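PDB 2GAS: isoflavone reductase from Medicago sativa, which reduces 2'-hydroxyisoflavones such as 2'-hydroxyformononetin to chiral isoflavanones with NADPH, giving the penultimate intermediate in the synthesis of the pterocarpan phytoalexin (-)-medicarpin. Local coordinates for residues N162-D167 with A264-Q269; V177-G182 with S268-G273; V123-Q128 with P258-L263; K218-Q223 with D274-I279. One frame throughout, in Å; residues are numbered along the deposited sequence.

Three of the four contacts lie along one element, helix 259-271. Interaction 3 takes its first turn, interaction 1 its middle and interaction 2 its last turn, and the partners change along the way: the start of helix 126-143, the loop after helix 156-160, then the end of strand 175-179. Interaction 4 follows just beyond, where the chain leaving the helix meets edge strand 220-222; Ser268 OG and Asp274 OD2 are hydrogen-bonded between the two regions. All four are partly buried. Interaction 3 has no hydrogen bond or water bridge across its segments and rests on van der Waals packing, whereas 1, 2 and 4 combine packing with water bridges. Interaction 4, with exposed Val276, is the smallest.

Interaction 1 (N162-D167 with A264-Q269); sequences NLAQLD and ALYHSQ
Tyr266 reaches out of helix 259-271 and lays its ring against Ala164, whose N takes part in the Schellman motif that ends the helix before it, with Leu163, at positive phi, as the C-prime residue. At the start of the side chain, CB packs on Leu179 of strand 175-179. With CG set beside the backbone N and opposite the carbonyl carbon (chi1 -65°), the ring then runs outward to the loop. Over one face sits Ala164: its CB makes a CH-pi contact with the Tyr266 ring, 4.3 Å from the centroid and only 14° off the normal. The carbonyl of the same residue lies above that face too, nearer the rim, with Ala164 O 3.6 Å from Tyr266 CE1. That same carbon is met at the ring edge by a methyl, Leu166 CD2, at 3.8 Å from Tyr266 CE1.

At the tip, Tyr266 OH is hydrogen-bonded to water 1 at 2.8 Å, the water lying in the plane of the ring. A phenylalanine here would keep the face for Ala164 but would probably leave water 1 without its mate on the helix, cutting the polar link to the loop. One residue before Ala164, Leu163 O accepts from Gln223 NE2, which ties the loop to helix 223-234. The bridge from the tyrosine is completed on the loop side by water 1 donating to Gln165 O at 2.6 Å.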
loop_
_atom_site.group_PDB
_atom_site.type_symbol
_atom_site.label_atom_id
_atom_site.label_comp_id
_atom_site.label_asym_id
_atom_site.label_seq_id
_atom_site.Cartn_x
_atom_site.Cartn_y
_atom_site.Cartn_z
ATOM N N ASN A 162 8.950 -8.677 10.319
ATOM C CA ASN A 162 10.086 -8.626 11.226
ATOM C C ASN A 162 9.761 -7.854 12.494
ATOM O O ASN A 162 10.660 -7.376 13.182
ATOM C CB ASN A 162 11.321 -8.040 10.532
ATOM C CG ASN A 162 11.125 -6.617 10.069
ATOM O OD1 ASN A 162 12.049 -6.012 9.519
ATOM N ND2 ASN A 162 9.933 -6.070 10.277
ATOM N N LEU A 163 8.472 -7.771 12.813
ATOM C CA LEU A 163 8.015 -7.058 14.002
ATOM C C LEU A 163 8.642 -5.671 14.104
ATOM O O LEU A 163 9.027 -5.224 15.192
ATOM C CB LEU A 163 8.330 -7.873 15.262
ATOM C CG LEU A 163 7.287 -8.904 15.706
ATOM C CD1 LEU A 163 6.859 -9.773 14.540
ATOM C CD2 LEU A 163 7.869 -9.754 16.833
ATOM N N ALA A 164 8.745 -5.000 12.961
ATOM C CA ALA A 164 9.312 -3.659 12.881
ATOM C C ALA A 164 10.710 -3.544 13.488
ATOM O O ALA A 164 11.050 -2.517 14.078
ATOM C CB ALA A 164 8.373 -2.665 13.554
ATOM N N GLN A 165 11.516 -4.590 13.344
ATOM C CA GLN A 165 12.877 -4.589 13.878
ATOM C C GLN A 165 13.897 -4.305 12.780
ATOM O O GLN A 165 13.777 -4.820 11.672
ATOM C CB GLN A 165 13.205 -5.947 14.503
ATOM C CG GLN A 165 12.284 -6.369 15.628
ATOM C CD GLN A 165 12.337 -5.419 16.808
ATOM O OE1 GLN A 165 11.401 -4.661 17.054
ATOM N NE2 GLN A 165 13.441 -5.451 17.538
ATOM N N LEU A 166 14.907 -3.500 13.100
ATOM C CA LEU A 166 15.957 -3.162 12.141
ATOM C C LEU A 166 16.868 -4.354 11.839
ATOM O O LEU A 166 17.151 -5.176 12.713
ATOM C CB LEU A 166 16.807 -2.006 12.674
ATOM C CG LEU A 166 16.125 -0.649 12.861
ATOM C CD1 LEU A 166 17.120 0.337 13.454
ATOM C CD2 LEU A 166 15.606 -0.147 11.523
ATOM N N ASP A 167 17.328 -4.437 10.594
ATOM C CA ASP A 167 18.218 -5.509 10.155
ATOM C C ASP A 167 17.720 -6.906 10.507
ATOM O O ASP A 167 18.469 -7.727 11.038
ATOM C CB ASP A 167 19.619 -5.304 10.740
ATOM C CG ASP A 167 20.248 -4.001 10.294
ATOM O OD1 ASP A 167 20.363 -3.784 9.068
ATOM O OD2 ASP A 167 20.626 -3.195 11.169
ATOM N N ALA A 264 12.321 6.518 10.651
ATOM C CA ALA A 264 11.318 7.578 10.615
ATOM C C ALA A 264 9.957 6.967 10.275
ATOM O O ALA A 264 8.930 7.387 10.794
ATOM C CB ALA A 264 11.700 8.636 9.585
ATOM N N LEU A 265 9.962 5.968 9.396
ATOM C CA LEU A 265 8.724 5.294 9.023
ATOM C C LEU A 265 8.132 4.610 10.262
ATOM O O LEU A 265 6.944 4.752 10.546
ATOM C CB LEU A 265 9.001 4.260 7.923
ATOM C CG LEU A 265 7.800 3.506 7.350
ATOM C CD1 LEU A 265 6.781 4.483 6.784
ATOM C CD2 LEU A 265 8.285 2.560 6.262
ATOM N N TYR A 266 8.971 3.885 11.002
ATOM C CA TYR A 266 8.537 3.194 12.218
ATOM C C TYR A 266 8.090 4.194 13.285
ATOM O O TYR A 266 7.133 3.950 14.010
ATOM C CB TYR A 266 9.674 2.345 12.789
ATOM C CG TYR A 266 10.119 1.196 11.919
ATOM C CD1 TYR A 266 11.413 0.691 12.029
ATOM C CD2 TYR A 266 9.254 0.599 11.001
ATOM C CE1 TYR A 266 11.842 -0.373 11.251
ATOM C CE2 TYR A 266 9.678 -0.478 10.210
ATOM C CZ TYR A 266 10.974 -0.951 10.344
ATOM O OH TYR A 266 11.426 -1.993 9.565
ATOM N N HIS A 267 8.804 5.310 13.392
ATOM C CA HIS A 267 8.455 6.348 14.361
ATOM C C HIS A 267 7.013 6.813 14.139
ATOM O O HIS A 267 6.217 6.908 15.072
ATOM C CB HIS A 267 9.423 7.533 14.221
ATOM C CG HIS A 267 8.954 8.793 14.883
ATOM N ND1 HIS A 267 9.034 9.004 16.244
ATOM C CD2 HIS A 267 8.391 9.910 14.363
ATOM C CE1 HIS A 267 8.539 10.197 16.532
ATOM N NE2 HIS A 267 8.144 10.767 15.409
ATOM N N SER A 268 6.675 7.101 12.890
ATOM C CA SER A 268 5.338 7.553 12.552
ATOM C C SER A 268 4.286 6.475 12.818
ATOM O O SER A 268 3.196 6.765 13.299
ATOM C CB SER A 268 5.301 7.966 11.075
ATOM O OG SER A 268 3.985 8.306 10.669
ATOM N N GLN A 269 4.628 5.224 12.524
ATOM C CA GLN A 269 3.690 4.114 12.691
ATOM C C GLN A 269 3.595 3.586 14.124
ATOM O O GLN A 269 2.512 3.235 14.590
ATOM C CB GLN A 269 4.099 2.975 11.736
ATOM C CG GLN A 269 3.048 1.879 11.480
ATOM C CD GLN A 269 3.263 0.625 12.329
ATOM O OE1 GLN A 269 4.383 0.335 12.758
ATOM N NE2 GLN A 269 2.191 -0.137 12.549
HETATM O O HOH W 1 13.822 -3.513 9.452
#

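Interaction 2 (V177-G182 with S268-G273); sequences VILGDG and SQQIKG
Leu179, the last residue of strand 175-179, and Gly180 after it pass the final turn of helix 259-271, a wider pi-type turn, with Leu179 CA 6.3 Å from Gln270 CA and Gly180 CA 5.8 Å from Ile271 CA. The strand's other edge belongs to a parallel pair, where Ile178 and Gly180 bond to Val243. The backbone groups of Leu179 turn instead to water on the helix side.

Among the side chains, Leu179 CB packs 4.0 Å from Ile271 CG1 and 4.2 Å from Gln270 CB. Gly180, at positive phi, passes beside Ile271 with no side chain, though the modelled place of Ile271 CD1 is doubtful. Were Ile271 an alanine, CG1 would be gone and a gap would probably open beside Leu179 CB.

Gln270 does the polar work. Its chain bends sharply at chi2 (-90°), bringing OE1 to two donating waters: water 2, which also donates to Leu179 O, and water 3, which accepts from Leu179 N. The other end of the amide is fixed by Gln270 NE2 donating to Gln269 OE1 at 2.9 Å, nearly straight at 169°.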
loop_
_atom_site.group_PDB
_atom_site.type_symbol
_atom_site.label_atom_id
_atom_site.label_comp_id
_atom_site.label_asym_id
_atom_site.label_seq_id
_atom_site.Cartn_x
_atom_site.Cartn_y
_atom_site.Cartn_z
ATOM N N VAL A 177 13.189 -4.759 20.328
ATOM C CA VAL A 177 13.261 -3.358 20.723
ATOM C C VAL A 177 11.945 -2.702 20.336
ATOM O O VAL A 177 11.481 -2.839 19.200
ATOM C CB VAL A 177 14.417 -2.616 20.021
ATOM C CG1 VAL A 177 14.246 -1.110 20.187
ATOM C CG2 VAL A 177 15.737 -3.038 20.614
ATOM N N ILE A 178 11.343 -1.997 21.287
ATOM C CA ILE A 178 10.073 -1.330 21.055
ATOM C C ILE A 178 10.267 0.181 21.057
ATOM O O ILE A 178 10.935 0.724 21.938
ATOM C CB ILE A 178 9.033 -1.697 22.155
ATOM C CG1 ILE A 178 8.815 -3.214 22.198
ATOM C CG2 ILE A 178 7.717 -0.982 21.902
ATOM C CD1 ILE A 178 9.713 -3.929 23.197
ATOM N N LEU A 179 9.706 0.851 20.054
ATOM C CA LEU A 179 9.797 2.299 19.980
ATOM C C LEU A 179 8.670 2.866 20.832
ATOM O O LEU A 179 7.504 2.528 20.636
ATOM C CB LEU A 179 9.655 2.773 18.534
ATOM C CG LEU A 179 10.600 2.106 17.539
ATOM C CD1 LEU A 179 10.430 2.794 16.196
ATOM C CD2 LEU A 179 12.046 2.199 18.010
ATOM N N GLY A 180 9.016 3.728 21.778
ATOM C CA GLY A 180 8.002 4.291 22.647
ATOM C C GLY A 180 7.527 3.241 23.629
ATOM O O GLY A 180 8.210 2.232 23.818
ATOM N N ASP A 181 6.358 3.443 24.234
ATOM C CA ASP A 181 5.871 2.476 25.220
ATOM C C ASP A 181 5.214 1.219 24.657
ATOM O O ASP A 181 4.913 0.287 25.404
ATOM C CB ASP A 181 4.930 3.150 26.233
ATOM C CG ASP A 181 3.601 3.571 25.636
ATOM O OD1 ASP A 181 2.727 4.007 26.418
ATOM O OD2 ASP A 181 3.414 3.477 24.407
ATOM N N GLY A 182 5.000 1.188 23.343
ATOM C CA GLY A 182 4.399 0.021 22.722
ATOM C C GLY A 182 2.891 -0.085 22.841
ATOM O O GLY A 182 2.324 -1.132 22.541
ATOM N N SER A 268 6.675 7.101 12.890
ATOM C CA SER A 268 5.338 7.553 12.552
ATOM C C SER A 268 4.286 6.475 12.818
ATOM O O SER A 268 3.196 6.765 13.299
ATOM C CB SER A 268 5.301 7.966 11.075
ATOM O OG SER A 268 3.985 8.306 10.669
ATOM N N GLN A 269 4.628 5.224 12.524
ATOM C CA GLN A 269 3.690 4.114 12.691
ATOM C C GLN A 269 3.595 3.586 14.124
ATOM O O GLN A 269 2.512 3.235 14.590
ATOM C CB GLN A 269 4.099 2.975 11.736
ATOM C CG GLN A 269 3.048 1.879 11.480
ATOM C CD GLN A 269 3.263 0.625 12.329
ATOM O OE1 GLN A 269 4.383 0.335 12.758
ATOM N NE2 GLN A 269 2.191 -0.137 12.549
ATOM N N GLN A 270 4.725 3.563 14.820
ATOM C CA GLN A 270 4.796 3.028 16.179
ATOM C C GLN A 270 4.621 4.020 17.323
ATOM O O GLN A 270 4.090 3.660 18.375
ATOM C CB GLN A 270 6.133 2.304 16.361
ATOM C CG GLN A 270 6.346 1.107 15.431
ATOM C CD GLN A 270 5.848 -0.196 16.028
ATOM O OE1 GLN A 270 6.244 -0.574 17.133
ATOM N NE2 GLN A 270 4.985 -0.897 15.296
ATOM N N ILE A 271 5.081 5.253 17.128
ATOM C CA ILE A 271 4.991 6.275 18.168
ATOM C C ILE A 271 3.909 7.314 17.925
ATOM O O ILE A 271 3.084 7.577 18.802
ATOM C CB ILE A 271 6.352 7.007 18.346
ATOM C CG1 ILE A 271 7.387 6.027 18.883
ATOM C CG2 ILE A 271 6.211 8.175 19.323
ATOM C CD1 ILE A 271 6.896 5.316 20.084
ATOM N N LYS A 272 3.898 7.908 16.740
ATOM C CA LYS A 272 2.904 8.930 16.451
ATOM C C LYS A 272 1.523 8.338 16.210
ATOM O O LYS A 272 0.520 9.043 16.310
ATOM C CB LYS A 272 3.329 9.771 15.243
ATOM C CG LYS A 272 4.684 10.463 15.390
ATOM C CD LYS A 272 4.740 11.375 16.612
ATOM C CE LYS A 272 3.807 12.565 16.462
ATOM N NZ LYS A 272 4.003 13.568 17.558
ATOM N N GLY A 273 1.473 7.043 15.899
ATOM C CA GLY A 273 0.202 6.385 15.650
ATOM C C GLY A 273 -0.509 6.892 14.408
ATOM O O GLY A 273 -1.662 7.327 14.479
HETATM O O HOH W 2 5.623 0.637 19.550
HETATM O O HOH W 3 8.741 -0.826 17.977
#

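Interaction 3 (V123-Q128 with P258-L263); sequences VEPVRQ and PHNYLL
Two helix starts meet here, the first turn of helix 259-271 and the entry to helix 126-143, with Pro125 and Tyr261 as the nearest residues. Both chains come in through a cis peptide bond, one before Pro125 and one before Pro258, at the N-cap position of helix 259-271. Pro125 points its ring at the other backbone, CG lying 3.6 Å from Tyr261 CA and also close to Tyr261 CB. Its neighbouring ring atom CD faces Asn260, whose CB is 4.2 Å from Pro125 CD.

Tyr261 carries the rest. Its CG stands opposite the backbone N (chi1 -177°), which swings the ring past the proline to Val126. Pro125 CG therefore meets the ring at its edge, near its plane, while Val126 comes to it from an oblique side. The valine and tyrosine side chains cross at about a right angle, and the methyl Val126 CG2 sits 3.8 Å from Tyr261 CE1. Within the other turn, Glu124 folds back over the helix start, its OE2 accepting from Gln128 N at 3.1 Å on the syn side of the carboxylate, 33° out of its plane.

Helix 126-143 also carries Lys133, the probable proton acceptor, whose side chain is about 7 Å from that of Tyr261. The contact thus packs helix 259-271 against the N-terminal start of the helix bearing the presumed catalytic lysine, in an NmrA-type reductase, a family with an NADP-binding Rossmann fold.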
loop_
_atom_site.group_PDB
_atom_site.type_symbol
_atom_site.label_atom_id
_atom_site.label_comp_id
_atom_site.label_asym_id
_atom_site.label_seq_id
_atom_site.Cartn_x
_atom_site.Cartn_y
_atom_site.Cartn_z
ATOM N N VAL A 123 8.518 12.781 10.696
ATOM C CA VAL A 123 9.732 13.588 10.646
ATOM C C VAL A 123 10.539 13.188 9.413
ATOM O O VAL A 123 10.288 12.145 8.808
ATOM C CB VAL A 123 10.599 13.368 11.909
ATOM C CG1 VAL A 123 9.793 13.691 13.153
ATOM C CG2 VAL A 123 11.099 11.933 11.960
ATOM N N GLU A 124 11.502 14.018 9.026
ATOM C CA GLU A 124 12.324 13.696 7.868
ATOM C C GLU A 124 13.173 12.468 8.186
ATOM O O GLU A 124 13.455 12.181 9.353
ATOM C CB GLU A 124 13.223 14.885 7.506
ATOM C CG GLU A 124 12.462 16.138 7.107
ATOM C CD GLU A 124 11.673 15.975 5.813
ATOM O OE1 GLU A 124 10.957 16.929 5.438
ATOM O OE2 GLU A 124 11.766 14.907 5.169
ATOM N N PRO A 125 13.618 11.740 7.153
ATOM C CA PRO A 125 13.379 11.995 5.729
ATOM C C PRO A 125 12.073 11.428 5.162
ATOM O O PRO A 125 11.779 11.615 3.981
ATOM C CB PRO A 125 14.598 11.364 5.074
ATOM C CG PRO A 125 14.787 10.133 5.905
ATOM C CD PRO A 125 14.586 10.640 7.328
ATOM N N VAL A 126 11.282 10.742 5.983
ATOM C CA VAL A 126 10.047 10.168 5.459
ATOM C C VAL A 126 8.968 11.223 5.226
ATOM O O VAL A 126 8.139 11.088 4.323
ATOM C CB VAL A 126 9.498 9.037 6.388
ATOM C CG1 VAL A 126 8.785 9.621 7.595
ATOM C CG2 VAL A 126 8.571 8.128 5.596
ATOM N N ARG A 127 8.999 12.289 6.020
ATOM C CA ARG A 127 8.019 13.358 5.900
ATOM C C ARG A 127 7.907 13.883 4.473
ATOM O O ARG A 127 6.801 14.077 3.965
ATOM C CB ARG A 127 8.377 14.515 6.836
ATOM C CG ARG A 127 7.348 15.637 6.858
ATOM C CD ARG A 127 7.805 16.788 7.739
ATOM N NE ARG A 127 6.755 17.786 7.943
ATOM C CZ ARG A 127 5.667 17.596 8.687
ATOM N NH1 ARG A 127 5.469 16.439 9.309
ATOM N NH2 ARG A 127 4.773 18.569 8.815
ATOM N N GLN A 128 9.045 14.108 3.820
ATOM C CA GLN A 128 9.016 14.628 2.460
ATOM C C GLN A 128 8.346 13.688 1.463
ATOM O O GLN A 128 7.697 14.146 0.518
ATOM C CB GLN A 128 10.424 14.966 1.968
ATOM C CG GLN A 128 10.418 15.565 0.560
ATOM C CD GLN A 128 9.418 16.709 0.421
ATOM O OE1 GLN A 128 9.519 17.722 1.115
ATOM N NE2 GLN A 128 8.441 16.547 -0.476
ATOM N N PRO A 258 19.629 4.252 3.971
ATOM C CA PRO A 258 18.208 4.507 4.225
ATOM C C PRO A 258 17.748 4.146 5.637
ATOM O O PRO A 258 16.548 4.074 5.900
ATOM C CB PRO A 258 17.532 3.637 3.182
ATOM C CG PRO A 258 18.375 2.400 3.252
ATOM C CD PRO A 258 19.801 2.952 3.296
ATOM N N HIS A 259 18.694 3.921 6.544
ATOM C CA HIS A 259 18.357 3.555 7.916
ATOM C C HIS A 259 17.528 4.636 8.607
ATOM O O HIS A 259 16.614 4.339 9.379
ATOM C CB HIS A 259 19.635 3.291 8.714
ATOM C CG HIS A 259 20.640 2.460 7.980
ATOM N ND1 HIS A 259 21.475 2.984 7.015
ATOM C CD2 HIS A 259 20.924 1.138 8.046
ATOM C CE1 HIS A 259 22.231 2.019 6.521
ATOM N NE2 HIS A 259 21.916 0.890 7.129
ATOM N N ASN A 260 17.851 5.894 8.331
ATOM C CA ASN A 260 17.114 6.996 8.931
ATOM C C ASN A 260 15.680 7.006 8.408
ATOM O O ASN A 260 14.740 7.302 9.145
ATOM C CB ASN A 260 17.799 8.337 8.629
ATOM C CG ASN A 260 18.046 8.563 7.142
ATOM O OD1 ASN A 260 18.353 9.680 6.721
ATOM N ND2 ASN A 260 17.928 7.510 6.345
ATOM N N TYR A 261 15.524 6.673 7.131
ATOM C CA TYR A 261 14.212 6.638 6.496
ATOM C C TYR A 261 13.349 5.562 7.144
ATOM O O TYR A 261 12.180 5.787 7.456
ATOM C CB TYR A 261 14.365 6.333 5.006
ATOM C CG TYR A 261 13.063 6.344 4.245
ATOM C CD1 TYR A 261 12.523 7.538 3.766
ATOM C CD2 TYR A 261 12.359 5.161 4.012
ATOM C CE1 TYR A 261 11.313 7.552 3.070
ATOM C CE2 TYR A 261 11.149 5.166 3.320
ATOM C CZ TYR A 261 10.633 6.363 2.852
ATOM O OH TYR A 261 9.442 6.369 2.161
ATOM N N LEU A 262 13.948 4.395 7.345
ATOM C CA LEU A 262 13.266 3.255 7.945
ATOM C C LEU A 262 12.798 3.588 9.361
ATOM O O LEU A 262 11.641 3.352 9.713
ATOM C CB LEU A 262 14.218 2.057 7.970
ATOM C CG LEU A 262 13.637 0.653 7.823
ATOM C CD1 LEU A 262 12.932 0.528 6.475
ATOM C CD2 LEU A 262 14.764 -0.373 7.928
ATOM N N LEU A 263 13.696 4.143 10.171
ATOM C CA LEU A 263 13.350 4.504 11.541
ATOM C C LEU A 263 12.271 5.572 11.586
ATOM O O LEU A 263 11.408 5.553 12.465
ATOM C CB LEU A 263 14.578 5.008 12.302
ATOM C CG LEU A 263 15.331 4.020 13.192
ATOM C CD1 LEU A 263 16.326 4.800 14.038
ATOM C CD2 LEU A 263 14.357 3.265 14.090
#

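Interaction 4 (K218-Q223 with D274-I279); sequences KNYLTQ and DAVYEI
Tyr220 and Val276 meet by plain van der Waals contact at the far end of the tyrosine: the methyl Val276 CG2 lies 3.5 Å from Tyr220 OH, and the two side chains cross at about a right angle. Tyr220 gets there because a chi1 of -165° throws the ring away from its own backbone N and out from the strand toward the loop. On the valine, CG2 is the branch beside its own backbone N, and the approach to the tyrosine ring is oblique. Ala275 adds its carbonyl at the ring edge and in the ring plane, with Ala275 O 3.9 Å from Tyr220 CE1; that oxygen is also a hydrogen-bond acceptor for Arg215 NH1.

The tyrosine comes from the edge of a small mixed sheet, strand 220-222, which is outermost and antiparallel to strand 185-189. The strand leads directly into helix 223-234, with Thr222 as N-cap: its side chain caps a backbone N in the first turn, and Thr222 N is bonded to Glu225 OE2, consistent with a capping box. Residues 274-279 form the loop that leaves helix 259-271.

Water makes the polar link between the segments. Tyr220 OH is hydrogen-bonded to water 4 at 2.7 Å, and the water accepts from Tyr277 N at a longer 3.3 Å. The Tyr277 hydroxyl is hydrogen-bonded to His213 ND1 and His153 NE2, while Asp274 O lies in the plane of the Tyr277 ring at its edge.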
loop_
_atom_site.group_PDB
_atom_site.type_symbol
_atom_site.label_atom_id
_atom_site.label_comp_id
_atom_site.label_asym_id
_atom_site.label_seq_id
_atom_site.Cartn_x
_atom_site.Cartn_y
_atom_site.Cartn_z
ATOM N N LYS A 218 -9.288 -7.271 13.975
ATOM C CA LYS A 218 -8.356 -8.227 14.560
ATOM C C LYS A 218 -6.895 -7.946 14.242
ATOM O O LYS A 218 -6.002 -8.590 14.796
ATOM C CB LYS A 218 -8.715 -9.651 14.128
ATOM C CG LYS A 218 -9.994 -10.169 14.777
ATOM C CD LYS A 218 -10.334 -11.585 14.327
ATOM C CE LYS A 218 -10.712 -11.623 12.855
ATOM N NZ LYS A 218 -11.099 -12.995 12.411
ATOM N N ASN A 219 -6.657 -6.977 13.358
ATOM C CA ASN A 219 -5.297 -6.608 12.961
ATOM C C ASN A 219 -4.933 -5.205 13.425
ATOM O O ASN A 219 -3.904 -4.663 13.024
ATOM C CB ASN A 219 -5.146 -6.690 11.438
ATOM C CG ASN A 219 -5.256 -8.109 10.916
ATOM O OD1 ASN A 219 -5.460 -9.051 11.682
ATOM N ND2 ASN A 219 -5.119 -8.269 9.604
ATOM N N TYR A 220 -5.786 -4.621 14.262
ATOM C CA TYR A 220 -5.559 -3.284 14.803
ATOM C C TYR A 220 -4.906 -3.593 16.143
ATOM O O TYR A 220 -5.591 -3.861 17.131
ATOM C CB TYR A 220 -6.903 -2.584 14.990
ATOM C CG TYR A 220 -6.811 -1.094 15.211
ATOM C CD1 TYR A 220 -6.225 -0.266 14.257
ATOM C CD2 TYR A 220 -7.335 -0.509 16.365
ATOM C CE1 TYR A 220 -6.164 1.112 14.444
ATOM C CE2 TYR A 220 -7.278 0.871 16.561
ATOM C CZ TYR A 220 -6.691 1.672 15.596
ATOM O OH TYR A 220 -6.637 3.035 15.777
ATOM N N LEU A 221 -3.577 -3.553 16.166
ATOM C CA LEU A 221 -2.827 -3.936 17.356
ATOM C C LEU A 221 -1.662 -3.032 17.715
ATOM O O LEU A 221 -0.980 -2.505 16.841
ATOM C CB LEU A 221 -2.269 -5.344 17.143
ATOM C CG LEU A 221 -3.245 -6.445 16.722
ATOM C CD1 LEU A 221 -2.479 -7.594 16.079
ATOM C CD2 LEU A 221 -4.031 -6.917 17.932
ATOM N N THR A 222 -1.426 -2.870 19.014
ATOM C CA THR A 222 -0.296 -2.073 19.479
ATOM C C THR A 222 0.929 -2.976 19.349
ATOM O O THR A 222 0.791 -4.192 19.209
ATOM C CB THR A 222 -0.449 -1.687 20.957
ATOM O OG1 THR A 222 -0.373 -2.871 21.765
ATOM C CG2 THR A 222 -1.789 -1.006 21.191
ATOM N N GLN A 223 2.128 -2.404 19.399
ATOM C CA GLN A 223 3.320 -3.236 19.278
ATOM C C GLN A 223 3.387 -4.244 20.430
ATOM O O GLN A 223 3.841 -5.376 20.255
ATOM C CB GLN A 223 4.584 -2.371 19.248
ATOM C CG GLN A 223 5.860 -3.172 19.013
ATOM C CD GLN A 223 5.953 -3.760 17.612
ATOM O OE1 GLN A 223 4.954 -3.865 16.891
ATOM N NE2 GLN A 223 7.162 -4.157 17.226
ATOM N N ASP A 274 0.160 6.828 13.260
ATOM C CA ASP A 274 -0.464 7.313 12.034
ATOM C C ASP A 274 -1.697 6.530 11.578
ATOM O O ASP A 274 -2.415 6.983 10.686
ATOM C CB ASP A 274 0.563 7.419 10.888
ATOM C CG ASP A 274 1.355 6.145 10.665
ATOM O OD1 ASP A 274 0.819 5.042 10.885
ATOM O OD2 ASP A 274 2.526 6.255 10.240
ATOM N N ALA A 275 -1.959 5.372 12.185
ATOM C CA ALA A 275 -3.139 4.585 11.820
ATOM C C ALA A 275 -4.297 4.922 12.748
ATOM O O ALA A 275 -5.402 4.400 12.589
ATOM C CB ALA A 275 -2.838 3.086 11.900
ATOM N N VAL A 276 -4.040 5.806 13.710
ATOM C CA VAL A 276 -5.045 6.201 14.690
ATOM C C VAL A 276 -5.676 7.550 14.366
ATOM O O VAL A 276 -5.009 8.581 14.420
ATOM C CB VAL A 276 -4.423 6.283 16.098
ATOM C CG1 VAL A 276 -5.487 6.652 17.124
ATOM C CG2 VAL A 276 -3.770 4.961 16.447
ATOM N N TYR A 277 -6.961 7.525 14.029
ATOM C CA TYR A 277 -7.711 8.735 13.700
ATOM C C TYR A 277 -9.165 8.404 13.397
ATOM O O TYR A 277 -9.486 7.294 12.984
ATOM C CB TYR A 277 -7.099 9.448 12.483
ATOM C CG TYR A 277 -6.930 8.567 11.258
ATOM C CD1 TYR A 277 -5.733 7.897 11.023
ATOM C CD2 TYR A 277 -7.974 8.389 10.344
ATOM C CE1 TYR A 277 -5.571 7.074 9.915
ATOM C CE2 TYR A 277 -7.823 7.561 9.228
ATOM C CZ TYR A 277 -6.616 6.908 9.022
ATOM O OH TYR A 277 -6.433 6.084 7.933
ATOM N N GLU A 278 -10.048 9.371 13.623
ATOM C CA GLU A 278 -11.461 9.182 13.331
ATOM C C GLU A 278 -11.655 9.723 11.919
ATOM O O GLU A 278 -10.999 10.687 11.527
ATOM C CB GLU A 278 -12.328 9.959 14.326
ATOM C CG GLU A 278 -12.301 9.378 15.730
ATOM C CD GLU A 278 -13.141 10.168 16.715
ATOM O OE1 GLU A 278 -13.278 9.715 17.872
ATOM O OE2 GLU A 278 -13.659 11.240 16.338
ATOM N N ILE A 279 -12.540 9.108 11.147
ATOM C CA ILE A 279 -12.734 9.582 9.788
ATOM C C ILE A 279 -13.908 10.530 9.639
ATOM O O ILE A 279 -14.786 10.616 10.501
ATOM C CB ILE A 279 -12.901 8.415 8.781
ATOM C CG1 ILE A 279 -14.248 7.716 8.979
ATOM C CG2 ILE A 279 -11.740 7.442 8.925
ATOM C CD1 ILE A 279 -14.410 7.032 10.293
HETATM O O HOH W 4 -8.485 4.806 14.990
#